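Local atomic coordinates of glutamate--cysteine ligase GshA (Methylobacillus flagellatus KT, PDB entry 3K1T), a protein that probably acts as a ligase that joins glutamate to cysteine, the first step of glutathione synthesis. Residues A[112-116]-A[146-152]. Residues are numbered along the deposited sequence; the frame is centred on the assembly and turned at random.
Sequences LRNVH and THDGHSI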
ATOM      1  N   LEU A 112      22.245 -10.507  -8.881  1.00 17.26           N
ATOM      2  CA  LEU A 112      22.472 -10.652  -7.434  1.00 17.32           C
ATOM      3  C   LEU A 112      21.983  -9.421  -6.655  1.00 16.23           C
ATOM      4  O   LEU A 112      21.431  -9.553  -5.567  1.00 15.17           O
ATOM      5  CB  LEU A 112      23.923 -10.932  -7.130  1.00 18.35           C
ATOM      6  CG  LEU A 112      24.484 -12.223  -7.764  1.00 22.10           C
ATOM      7  CD1 LEU A 112      26.016 -12.336  -7.466  1.00 22.99           C
ATOM      8  CD2 LEU A 112      23.703 -13.465  -7.308  1.00 22.96           C
ATOM      9  N   ARG A 113      22.166  -8.232  -7.200  1.00 15.48           N
ATOM     10  CA  ARG A 113      21.584  -7.037  -6.582  1.00 15.55           C
ATOM     11  C   ARG A 113      20.063  -7.066  -6.540  1.00 14.60           C
ATOM     12  O   ARG A 113      19.462  -6.622  -5.543  1.00 14.25           O
ATOM     13  CB  ARG A 113      22.059  -5.757  -7.290  1.00 17.07           C
ATOM     14  CG  ARG A 113      23.551  -5.543  -7.127  1.00 19.42           C
ATOM     15  CD  ARG A 113      24.050  -4.398  -7.959  1.00 25.79           C
ATOM     16  NE  ARG A 113      25.489  -4.282  -7.748  1.00 29.67           N
ATOM     17  CZ  ARG A 113      26.300  -3.454  -8.397  1.00 33.63           C
ATOM     18  NH1 ARG A 113      25.820  -2.625  -9.326  1.00 33.18           N
ATOM     19  NH2 ARG A 113      27.602  -3.454  -8.092  1.00 33.67           N
ATOM     20  N   ASN A 114      19.447  -7.584  -7.602  1.00 13.42           N
ATOM     21  CA  ASN A 114      18.002  -7.830  -7.580  1.00 13.25           C
ATOM     22  C   ASN A 114      17.602  -8.761  -6.437  1.00 13.20           C
ATOM     23  O   ASN A 114      16.643  -8.500  -5.711  1.00 12.89           O
ATOM     24  CB  ASN A 114      17.549  -8.425  -8.901  1.00 12.87           C
ATOM     25  CG  ASN A 114      16.216  -9.082  -8.824  1.00 13.75           C
ATOM     26  OD1 ASN A 114      15.165  -8.396  -8.743  1.00 10.65           O
ATOM     27  ND2 ASN A 114      16.226 -10.449  -8.847  1.00 11.66           N
ATOM     28  N   VAL A 115      18.317  -9.867  -6.296  1.00 13.24           N
ATOM     29  CA  VAL A 115      18.032 -10.793  -5.202  1.00 13.43           C
ATOM     30  C   VAL A 115      18.096 -10.142  -3.846  1.00 12.29           C
ATOM     31  O   VAL A 115      17.170 -10.333  -3.040  1.00 13.25           O
ATOM     32  CB  VAL A 115      18.890 -12.060  -5.254  1.00 13.96           C
ATOM     33  CG1 VAL A 115      18.551 -12.993  -4.015  1.00 13.38           C
ATOM     34  CG2 VAL A 115      18.600 -12.784  -6.610  1.00 14.00           C
ATOM     35  N   HIS A 116      19.134  -9.364  -3.598  1.00 13.23           N
ATOM     36  CA  HIS A 116      19.254  -8.619  -2.347  1.00 14.36           C
ATOM     37  C   HIS A 116      18.084  -7.646  -2.112  1.00 14.01           C
ATOM     38  O   HIS A 116      17.509  -7.615  -1.019  1.00 13.29           O
ATOM     39  CB  HIS A 116      20.566  -7.862  -2.279  1.00 15.40           C
ATOM     40  CG  HIS A 116      20.672  -6.965  -1.091  1.00 20.13           C
ATOM     41  ND1 HIS A 116      21.160  -7.396   0.124  1.00 29.40           N
ATOM     42  CD2 HIS A 116      20.353  -5.657  -0.927  1.00 25.66           C
ATOM     43  CE1 HIS A 116      21.111  -6.400   0.992  1.00 29.73           C
ATOM     44  NE2 HIS A 116      20.614  -5.334   0.380  1.00 28.39           N
ATOM     45  N   THR A 146      27.891  -8.630  -4.015  1.00 31.27           N
ATOM     46  CA  THR A 146      27.183  -7.778  -4.970  1.00 32.88           C
ATOM     47  C   THR A 146      28.061  -6.574  -5.432  1.00 34.48           C
ATOM     48  O   THR A 146      27.613  -5.748  -6.221  1.00 34.74           O
ATOM     49  CB  THR A 146      25.869  -7.284  -4.389  1.00 32.50           C
ATOM     50  OG1 THR A 146      26.096  -6.865  -3.056  1.00 33.93           O
ATOM     51  CG2 THR A 146      24.848  -8.391  -4.311  1.00 32.93           C
ATOM     52  N   HIS A 147      29.301  -6.490  -4.949  1.00 36.08           N
ATOM     53  CA  HIS A 147      30.251  -5.427  -5.348  1.00 37.97           C
ATOM     54  C   HIS A 147      29.750  -4.019  -5.028  1.00 39.18           C
ATOM     55  O   HIS A 147      29.939  -3.076  -5.801  1.00 39.44           O
ATOM     56  CB  HIS A 147      30.613  -5.552  -6.831  1.00 38.21           C
ATOM     57  CG  HIS A 147      31.327  -6.819  -7.137  1.00 39.67           C
ATOM     58  ND1 HIS A 147      30.737  -7.855  -7.824  1.00 42.06           N
ATOM     59  CD2 HIS A 147      32.556  -7.254  -6.773  1.00 41.26           C
ATOM     60  CE1 HIS A 147      31.591  -8.861  -7.911  1.00 42.24           C
ATOM     61  NE2 HIS A 147      32.697  -8.524  -7.277  1.00 42.48           N
ATOM     62  N   ASP A 148      29.120  -3.911  -3.865  1.00 40.11           N
ATOM     63  CA  ASP A 148      28.548  -2.685  -3.379  1.00 40.66           C
ATOM     64  C   ASP A 148      28.557  -2.722  -1.856  1.00 40.99           C
ATOM     65  O   ASP A 148      27.707  -2.122  -1.220  1.00 41.77           O
ATOM     66  CB  ASP A 148      27.128  -2.568  -3.883  1.00 40.91           C
ATOM     67  CG  ASP A 148      26.279  -3.794  -3.519  1.00 42.84           C
ATOM     68  OD1 ASP A 148      26.762  -4.654  -2.711  1.00 45.32           O
ATOM     69  OD2 ASP A 148      25.158  -3.906  -4.055  1.00 38.17           O
ATOM     70  N   GLY A 149      29.517  -3.431  -1.276  1.00 41.40           N
ATOM     71  CA  GLY A 149      29.604  -3.576   0.178  1.00 41.79           C
ATOM     72  C   GLY A 149      28.724  -4.660   0.810  1.00 41.66           C
ATOM     73  O   GLY A 149      28.759  -4.829   2.036  1.00 42.96           O
ATOM     74  N   HIS A 150      27.955  -5.394  -0.003  1.00 40.17           N
ATOM     75  CA  HIS A 150      27.039  -6.436   0.489  1.00 38.97           C
ATOM     76  C   HIS A 150      27.313  -7.789  -0.159  1.00 36.20           C
ATOM     77  O   HIS A 150      28.091  -7.908  -1.109  1.00 34.88           O
ATOM     78  CB  HIS A 150      25.583  -6.093   0.176  1.00 39.67           C
ATOM     79  CG  HIS A 150      25.119  -4.819   0.792  1.00 45.54           C
ATOM     80  ND1 HIS A 150      25.957  -3.994   1.521  1.00 50.30           N
ATOM     81  CD2 HIS A 150      23.915  -4.197   0.747  1.00 49.97           C
ATOM     82  CE1 HIS A 150      25.279  -2.932   1.920  1.00 51.94           C
ATOM     83  NE2 HIS A 150      24.038  -3.030   1.462  1.00 52.55           N
ATOM     84  N   SER A 151      26.647  -8.804   0.371  1.00 32.91           N
ATOM     85  CA  SER A 151      26.657 -10.105  -0.255  1.00 31.37           C
ATOM     86  C   SER A 151      25.341 -10.822   0.015  1.00 28.47           C
ATOM     87  O   SER A 151      24.580 -10.429   0.893  1.00 27.02           O
ATOM     88  CB  SER A 151      27.863 -10.908   0.246  1.00 31.84           C
ATOM     89  OG  SER A 151      27.654 -11.288   1.576  1.00 35.29           O
ATOM     90  N   ILE A 152      25.046 -11.822  -0.790  1.00 25.95           N
ATOM     91  CA  ILE A 152      23.911 -12.656  -0.524  1.00 24.64           C
ATOM     92  C   ILE A 152      24.444 -14.076  -0.244  1.00 22.12           C
ATOM     93  O   ILE A 152      25.542 -14.457  -0.692  1.00 21.53           O
ATOM     94  CB  ILE A 152      22.858 -12.626  -1.651  1.00 25.88           C
ATOM     95  CG1 ILE A 152      23.333 -13.361  -2.889  1.00 27.37           C
ATOM     96  CG2 ILE A 152      22.441 -11.164  -2.032  1.00 25.84           C
ATOM     97  CD1 ILE A 152      22.228 -13.520  -3.922  1.00 31.10           C
TER
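The turn of a beta-hairpin, linking strand 142-145 to strand 151-160, packs here against helix 109-124 through Arg113, Leu112, Val115 and His116. Arg113 grips a single acceptor side-on: NE and NH2 each lie 3.0 Å from Thr146 O, with N-H...O angles of 149° and 147°, and that oxygen sits in the guanidinium plane at its edge. The side chain reaches it because it runs extended from CG to NE. Asp148 OD2 is 3.7 Å from Arg113 NE but well out of that plane, which makes a long salt bridge of charge alone. The other carboxylate oxygen closes an Asx turn, Asp148 OD1 accepting from His150 N at 3.1 Å. An alanine in place of Arg113 would probably leave Thr146 O without both of these donors and remove the positive charge beside Asp148. Toward the strand, Ile152 CD1 lies 3.7 Å from both Leu112 CD2 and Val115 CG1; with chi1 at 72°, CG1 of Ile152 carries CD1 to these two side chains, while its CG2 meets His116 CB. Farther along the helix, His116 NE2 comes within 3.5 Å of His150 CD2, near the plane of the His150 ring at its edge, the two rings oblique. Ile131 of the neighbouring strand 128-133 touches both Val115 and Ile152. Leu144 meets Leu112, and the helix thus packs against the mixed sheet through strands 128-133, 142-145 and 151-160.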